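PDB 2ZKT: 2,3-bisphosphoglycerate-independent phosphoglycerate mutase from Pyrococcus horikoshii, which probably interconverts 2-phosphoglycerate and 3-phosphoglycerate in glycolysis, as a metal-binding, cofactor-independent mutase of the alkaline phosphatase clan. Local coordinates for residues S185-V188 against A189-E193; E210-K214 against E215-I219. All coordinates share one frame; numbering follows the deposited sequence.

Overall arrangement
Both contacts are local, and together they follow one region of the chain from the start of one helix to the end of the next. Contact 1 (185-193) covers Ser185 and the first turns of helix 186-203; contact 2 (210-219) is the last turn of helix 207-214 and the loop that leads into strand 222-229. They come in series along the chain, with centres 31 Å apart and nearest atoms about 17 Å apart, so they do not touch. Contact 1 packs on strand 161-166, which belongs to the same four-stranded antiparallel sheet as strand 222-229. Both are thus features of the region around that sheet, and neither includes a metal-binding residue.

Contact 1 of 2, residues S185-V188 against A189-E193; sequences SKKV and AEILE
Val188 and Leu192, one helical turn apart, lie side by side and point the same way, with Val188 CG1 3.6 Å from Leu192 CD1. The valine torsion explains the meeting: CG1 lies opposite the backbone N (chi1 173°), on the side of its own carbonyl, and the helix carries that side toward Leu192. The backbone joins the same two residues, for Leu192 N donates to Val188 O at 2.6 Å in a nearly straight bond (176° at the hydrogen). One turn earlier, Ala189 N donates to Ser185 O over 3.2 Å. Ile191 N donates to Lys187 O, also at 3.2 Å, and the isoleucine side chain folds back over that oxygen, its CG1 resting 3.1 Å from Lys187 O. Lys186 and Glu190 run alongside each other on a more polar flank. There Glu190 CG passes 3.1 Å from Lys186 O, but the charged ends remain apart, Lys186 NZ being 6.0 Å from Glu190 OE2, too far for a salt bridge, so any attraction is probably modest. Further out, the apolar side rests on the rest of the fold: Val188 and Leu192 both touch Asn166 of strand 161-166, while Val188 and Ile191 reach His169. Lys187 NZ is hydrogen-bonded to NE2 of the same histidine, which ties the amino group to the loop that the apolar neighbours cover. This division, aliphatic residues inward and lysines and glutamates outward, is that of an amphipathic helix, here the opening turns of helix 186-203 laid against an antiparallel sheet.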
ATOM      1  N   SER B 185     -45.424 -18.701 -13.630  1.00 76.11           N
ATOM      2  CA  SER B 185     -44.230 -19.061 -14.390  1.00 76.61           C
ATOM      3  C   SER B 185     -44.545 -19.258 -15.879  1.00 76.51           C
ATOM      4  O   SER B 185     -43.946 -18.654 -16.761  1.00 76.82           O
ATOM      5  CB  SER B 185     -43.659 -20.354 -13.801  1.00 76.75           C
ATOM      6  OG  SER B 185     -42.251 -20.200 -13.597  1.00 76.27           O
ATOM      7  N   LYS B 186     -45.500 -20.175 -16.140  1.00 76.24           N
ATOM      8  CA  LYS B 186     -45.881 -20.440 -17.529  1.00 76.13           C
ATOM      9  C   LYS B 186     -46.381 -19.172 -18.225  1.00 75.68           C
ATOM     10  O   LYS B 186     -46.076 -18.888 -19.381  1.00 75.09           O
ATOM     11  CB  LYS B 186     -46.988 -21.500 -17.521  1.00 76.75           C
ATOM     12  CG  LYS B 186     -47.244 -22.088 -18.915  1.00 77.62           C
ATOM     13  CD  LYS B 186     -48.686 -22.579 -19.083  1.00 80.62           C
ATOM     14  CE  LYS B 186     -48.765 -24.083 -19.378  1.00 80.50           C
ATOM     15  NZ  LYS B 186     -49.952 -24.651 -18.735  1.00 81.36           N
ATOM     16  N   LYS B 187     -47.213 -18.412 -17.488  1.00 74.73           N
ATOM     17  CA  LYS B 187     -47.817 -17.212 -18.060  1.00 74.31           C
ATOM     18  C   LYS B 187     -46.764 -16.184 -18.497  1.00 72.84           C
ATOM     19  O   LYS B 187     -46.853 -15.567 -19.554  1.00 72.70           O
ATOM     20  CB  LYS B 187     -48.735 -16.591 -17.001  1.00 74.26           C
ATOM     21  CG  LYS B 187     -49.674 -15.534 -17.588  1.00 74.50           C
ATOM     22  CD  LYS B 187     -50.694 -15.024 -16.565  1.00 75.03           C
ATOM     23  CE  LYS B 187     -51.447 -13.781 -17.058  1.00 74.76           C
ATOM     24  NZ  LYS B 187     -51.268 -12.685 -16.102  1.00 75.11           N
ATOM     25  N   VAL B 188     -45.757 -15.980 -17.624  1.00 71.96           N
ATOM     26  CA  VAL B 188     -44.787 -14.907 -17.862  1.00 71.96           C
ATOM     27  C   VAL B 188     -43.825 -15.219 -19.016  1.00 70.97           C
ATOM     28  O   VAL B 188     -43.365 -14.338 -19.736  1.00 71.14           O
ATOM     29  CB  VAL B 188     -43.996 -14.675 -16.574  1.00 72.19           C
ATOM     30  CG1 VAL B 188     -42.853 -13.689 -16.836  1.00 73.40           C
ATOM     31  CG2 VAL B 188     -44.904 -14.110 -15.494  1.00 72.45           C
ATOM     32  N   ALA B 189     -43.480 -16.517 -19.147  1.00 70.06           N
ATOM     33  CA  ALA B 189     -42.562 -16.896 -20.217  1.00 70.28           C
ATOM     34  C   ALA B 189     -43.194 -16.684 -21.602  1.00 70.27           C
ATOM     35  O   ALA B 189     -42.510 -16.509 -22.609  1.00 70.63           O
ATOM     36  CB  ALA B 189     -42.194 -18.368 -20.027  1.00 70.13           C
ATOM     37  N   GLU B 190     -44.542 -16.750 -21.643  1.00 69.89           N
ATOM     38  CA  GLU B 190     -45.235 -16.509 -22.899  1.00 69.88           C
ATOM     39  C   GLU B 190     -45.298 -15.014 -23.199  1.00 68.78           C
ATOM     40  O   GLU B 190     -45.333 -14.584 -24.346  1.00 68.81           O
ATOM     41  CB  GLU B 190     -46.653 -17.078 -22.780  1.00 70.29           C
ATOM     42  CG  GLU B 190     -46.655 -18.570 -22.432  1.00 73.54           C
ATOM     43  CD  GLU B 190     -48.083 -19.080 -22.422  1.00 77.36           C
ATOM     44  OE1 GLU B 190     -48.996 -18.268 -22.350  1.00 77.49           O
ATOM     45  OE2 GLU B 190     -48.268 -20.297 -22.484  1.00 77.56           O
ATOM     46  N   ILE B 191     -45.401 -14.245 -22.100  1.00 67.28           N
ATOM     47  CA  ILE B 191     -45.344 -12.802 -22.240  1.00 66.09           C
ATOM     48  C   ILE B 191     -43.938 -12.377 -22.664  1.00 64.23           C
ATOM     49  O   ILE B 191     -43.739 -11.630 -23.612  1.00 63.75           O
ATOM     50  CB  ILE B 191     -45.711 -12.191 -20.881  1.00 65.78           C
ATOM     51  CG1 ILE B 191     -47.126 -12.618 -20.475  1.00 66.96           C
ATOM     52  CG2 ILE B 191     -45.692 -10.650 -20.962  1.00 67.09           C
ATOM     53  CD1 ILE B 191     -47.558 -12.023 -19.130  1.00 66.75           C
ATOM     54  N   LEU B 192     -42.944 -12.873 -21.901  1.00 62.04           N
ATOM     55  CA  LEU B 192     -41.568 -12.566 -22.270  1.00 60.98           C
ATOM     56  C   LEU B 192     -41.270 -12.957 -23.720  1.00 60.58           C
ATOM     57  O   LEU B 192     -40.529 -12.292 -24.435  1.00 59.15           O
ATOM     58  CB  LEU B 192     -40.634 -13.339 -21.334  1.00 60.73           C
ATOM     59  CG  LEU B 192     -40.664 -12.809 -19.897  1.00 60.20           C
ATOM     60  CD1 LEU B 192     -39.869 -13.700 -18.937  1.00 56.21           C
ATOM     61  CD2 LEU B 192     -40.070 -11.403 -19.770  1.00 57.51           C
ATOM     62  N   GLU B 193     -41.848 -14.104 -24.133  1.00 61.03           N
ATOM     63  CA  GLU B 193     -41.560 -14.632 -25.465  1.00 61.45           C
ATOM     64  C   GLU B 193     -42.249 -13.807 -26.559  1.00 60.24           C
ATOM     65  O   GLU B 193     -41.773 -13.675 -27.681  1.00 59.56           O
ATOM     66  CB  GLU B 193     -42.042 -16.083 -25.520  1.00 61.88           C
ATOM     67  CG  GLU B 193     -41.090 -17.039 -24.800  1.00 66.83           C
ATOM     68  CD  GLU B 193     -40.269 -17.795 -25.825  1.00 75.35           C
ATOM     69  OE1 GLU B 193     -40.733 -17.951 -26.947  1.00 79.19           O
ATOM     70  OE2 GLU B 193     -39.158 -18.217 -25.491  1.00 77.13           O
TER

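Contact 2 of 2, residues E210-K214 against E215-I219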
ATOM      1  N   GLU B 210     -30.094   0.790 -38.137  1.00 73.31           N
ATOM      2  CA  GLU B 210     -30.189   1.112 -39.550  1.00 74.90           C
ATOM      3  C   GLU B 210     -28.875   1.721 -40.026  1.00 75.50           C
ATOM      4  O   GLU B 210     -28.326   1.372 -41.062  1.00 75.72           O
ATOM      5  CB  GLU B 210     -31.329   2.119 -39.732  1.00 75.34           C
ATOM      6  CG  GLU B 210     -32.706   1.447 -39.776  1.00 78.93           C
ATOM      7  CD  GLU B 210     -32.665   0.288 -40.746  1.00 82.58           C
ATOM      8  OE1 GLU B 210     -32.024   0.412 -41.784  1.00 84.43           O
ATOM      9  OE2 GLU B 210     -33.286  -0.736 -40.459  1.00 83.31           O
ATOM     10  N   ARG B 211     -28.395   2.699 -39.241  1.00 76.04           N
ATOM     11  CA  ARG B 211     -27.037   3.180 -39.448  1.00 76.81           C
ATOM     12  C   ARG B 211     -26.041   2.045 -39.203  1.00 76.42           C
ATOM     13  O   ARG B 211     -24.970   1.959 -39.804  1.00 76.44           O
ATOM     14  CB  ARG B 211     -26.801   4.295 -38.424  1.00 76.05           C
ATOM     15  CG  ARG B 211     -25.436   4.974 -38.577  1.00 78.79           C
ATOM     16  CD  ARG B 211     -25.088   5.829 -37.343  1.00 79.09           C
ATOM     17  NE  ARG B 211     -24.353   5.028 -36.354  1.00 85.17           N
ATOM     18  CZ  ARG B 211     -23.822   5.676 -35.296  1.00 86.44           C
ATOM     19  NH1 ARG B 211     -23.985   6.983 -35.161  1.00 88.55           N
ATOM     20  NH2 ARG B 211     -23.126   4.988 -34.382  1.00 87.32           N
ATOM     21  N   ARG B 212     -26.417   1.162 -38.254  1.00 76.07           N
ATOM     22  CA  ARG B 212     -25.470   0.171 -37.765  1.00 75.84           C
ATOM     23  C   ARG B 212     -25.113  -0.910 -38.803  1.00 76.47           C
ATOM     24  O   ARG B 212     -23.954  -1.243 -39.013  1.00 76.27           O
ATOM     25  CB  ARG B 212     -26.027  -0.443 -36.477  1.00 76.00           C
ATOM     26  CG  ARG B 212     -25.374   0.176 -35.237  1.00 74.40           C
ATOM     27  CD  ARG B 212     -26.001  -0.329 -33.930  1.00 73.80           C
ATOM     28  NE  ARG B 212     -25.197  -1.414 -33.349  1.00 68.71           N
ATOM     29  CZ  ARG B 212     -24.025  -1.087 -32.761  1.00 66.17           C
ATOM     30  NH1 ARG B 212     -23.635   0.177 -32.711  1.00 65.11           N
ATOM     31  NH2 ARG B 212     -23.257  -2.048 -32.226  1.00 63.86           N
ATOM     32  N   ARG B 213     -26.156  -1.494 -39.435  1.00 76.93           N
ATOM     33  CA  ARG B 213     -25.867  -2.495 -40.470  1.00 78.15           C
ATOM     34  C   ARG B 213     -25.105  -1.869 -41.646  1.00 78.23           C
ATOM     35  O   ARG B 213     -24.252  -2.483 -42.281  1.00 77.76           O
ATOM     36  CB  ARG B 213     -27.181  -3.120 -40.962  1.00 78.39           C
ATOM     37  CG  ARG B 213     -26.952  -4.287 -41.937  1.00 81.31           C
ATOM     38  CD  ARG B 213     -27.923  -5.456 -41.678  1.00 85.11           C
ATOM     39  NE  ARG B 213     -27.302  -6.743 -42.040  1.00 87.78           N
ATOM     40  CZ  ARG B 213     -28.088  -7.672 -42.636  1.00 88.42           C
ATOM     41  NH1 ARG B 213     -29.359  -7.401 -42.891  1.00 90.30           N
ATOM     42  NH2 ARG B 213     -27.577  -8.861 -42.989  1.00 87.45           N
ATOM     43  N   LYS B 214     -25.466  -0.606 -41.947  1.00 78.50           N
ATOM     44  CA  LYS B 214     -24.710   0.127 -42.955  1.00 79.22           C
ATOM     45  C   LYS B 214     -23.241   0.251 -42.545  1.00 78.17           C
ATOM     46  O   LYS B 214     -22.327   0.044 -43.337  1.00 78.21           O
ATOM     47  CB  LYS B 214     -25.326   1.522 -43.110  1.00 79.08           C
ATOM     48  CG  LYS B 214     -24.598   2.367 -44.165  1.00 82.06           C
ATOM     49  CD  LYS B 214     -25.113   3.812 -44.217  1.00 81.78           C
ATOM     50  CE  LYS B 214     -25.088   4.500 -42.845  1.00 84.30           C
ATOM     51  NZ  LYS B 214     -25.719   5.817 -42.944  1.00 85.49           N
ATOM     52  N   GLU B 215     -22.956   0.619 -41.292  1.00 77.23           N
ATOM     53  CA  GLU B 215     -21.568   0.783 -40.840  1.00 76.49           C
ATOM     54  C   GLU B 215     -20.869  -0.550 -40.548  1.00 74.93           C
ATOM     55  O   GLU B 215     -19.742  -0.570 -40.038  1.00 74.95           O
ATOM     56  CB  GLU B 215     -21.512   1.676 -39.590  1.00 76.36           C
ATOM     57  CG  GLU B 215     -21.762   3.155 -39.867  1.00 78.31           C
ATOM     58  CD  GLU B 215     -21.608   4.017 -38.620  1.00 78.39           C
ATOM     59  OE1 GLU B 215     -22.430   3.861 -37.687  1.00 81.26           O
ATOM     60  OE2 GLU B 215     -20.665   4.843 -38.573  1.00 79.10           O
ATOM     61  N   GLY B 216     -21.545  -1.658 -40.868  1.00 73.65           N
ATOM     62  CA  GLY B 216     -20.977  -2.981 -40.643  1.00 72.33           C
ATOM     63  C   GLY B 216     -20.914  -3.422 -39.185  1.00 71.81           C
ATOM     64  O   GLY B 216     -20.307  -4.452 -38.869  1.00 71.36           O
ATOM     65  N   LYS B 217     -21.543  -2.657 -38.292  1.00 71.60           N
ATOM     66  CA  LYS B 217     -21.544  -2.984 -36.863  1.00 71.19           C
ATOM     67  C   LYS B 217     -22.683  -3.961 -36.521  1.00 70.24           C
ATOM     68  O   LYS B 217     -23.770  -3.890 -37.104  1.00 70.13           O
ATOM     69  CB  LYS B 217     -21.699  -1.697 -36.034  1.00 71.21           C
ATOM     70  CG  LYS B 217     -20.636  -0.632 -36.328  1.00 71.76           C
ATOM     71  CD  LYS B 217     -20.741   0.566 -35.374  1.00 71.89           C
ATOM     72  CE  LYS B 217     -19.601   0.607 -34.362  1.00 76.61           C
ATOM     73  NZ  LYS B 217     -19.745   1.750 -33.412  1.00 78.42           N
ATOM     74  N   PRO B 218     -22.440  -4.895 -35.576  1.00 70.22           N
ATOM     75  CA  PRO B 218     -23.480  -5.866 -35.186  1.00 70.00           C
ATOM     76  C   PRO B 218     -24.665  -5.135 -34.540  1.00 68.71           C
ATOM     77  O   PRO B 218     -24.512  -4.471 -33.516  1.00 69.08           O
ATOM     78  CB  PRO B 218     -22.741  -6.785 -34.205  1.00 70.30           C
ATOM     79  CG  PRO B 218     -21.728  -5.858 -33.578  1.00 70.26           C
ATOM     80  CD  PRO B 218     -21.211  -5.082 -34.772  1.00 70.14           C
ATOM     81  N   ILE B 219     -25.847  -5.263 -35.143  1.00 67.34           N
ATOM     82  CA  ILE B 219     -27.041  -4.579 -34.647  1.00 66.13           C
ATOM     83  C   ILE B 219     -27.639  -5.110 -33.341  1.00 65.69           C
ATOM     84  O   ILE B 219     -27.668  -6.323 -33.095  1.00 66.05           O
ATOM     85  CB  ILE B 219     -28.168  -4.585 -35.716  1.00 66.26           C
ATOM     86  CG1 ILE B 219     -28.569  -6.030 -36.051  1.00 65.78           C
ATOM     87  CG2 ILE B 219     -27.698  -3.828 -36.968  1.00 63.64           C
ATOM     88  CD1 ILE B 219     -29.725  -6.141 -37.046  1.00 66.48           C
TER
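Arg212 reaches from the last turn of the helix to the loop that follows it, where its side chain meets Ile219 at the base, Pro218 O at the tip and Lys217 over one guanidinium face. CB packs 3.8 Å from Ile219 CG2. Farther along, the chain bends at chi3 (98°), and NE donates to Pro218 O over 3.1 Å; the oxygen lies near the guanidinium plane, although the nitrogen stands above the plane of the proline carbonyl. NH2 also approaches Pro218 O, but its position is less certain. Lys217 crosses the arginine at about a right angle, its CB 4.0 Å above the centre of the guanidinium, while Ile219 CA sits at the edge, in plane. Arg212 NH1 and Lys217 NZ are 4.3 Å apart, a like-charged approach that probably costs some energy. The backbone forms a Schellman motif: Lys217 N donates to Arg212 O at 2.9 Å and Gly216 N to Arg213 O at 3.2 Å, with Gly216 at positive phi. Arg211 NE forms a salt bridge with Glu215 OE1 at 2.6 Å, the guanidinium and carboxylate planes standing 80° apart. These bonds fasten the end of helix 207-214 to its exit loop. Contacts of Arg212 and Pro218 with Ala127, and a hydrogen bond from Ile219 O to Thr104 OG1, tie the turn to neighbouring loops just before strand 222-229, an outermost strand of the antiparallel sheet beside strand 96-103.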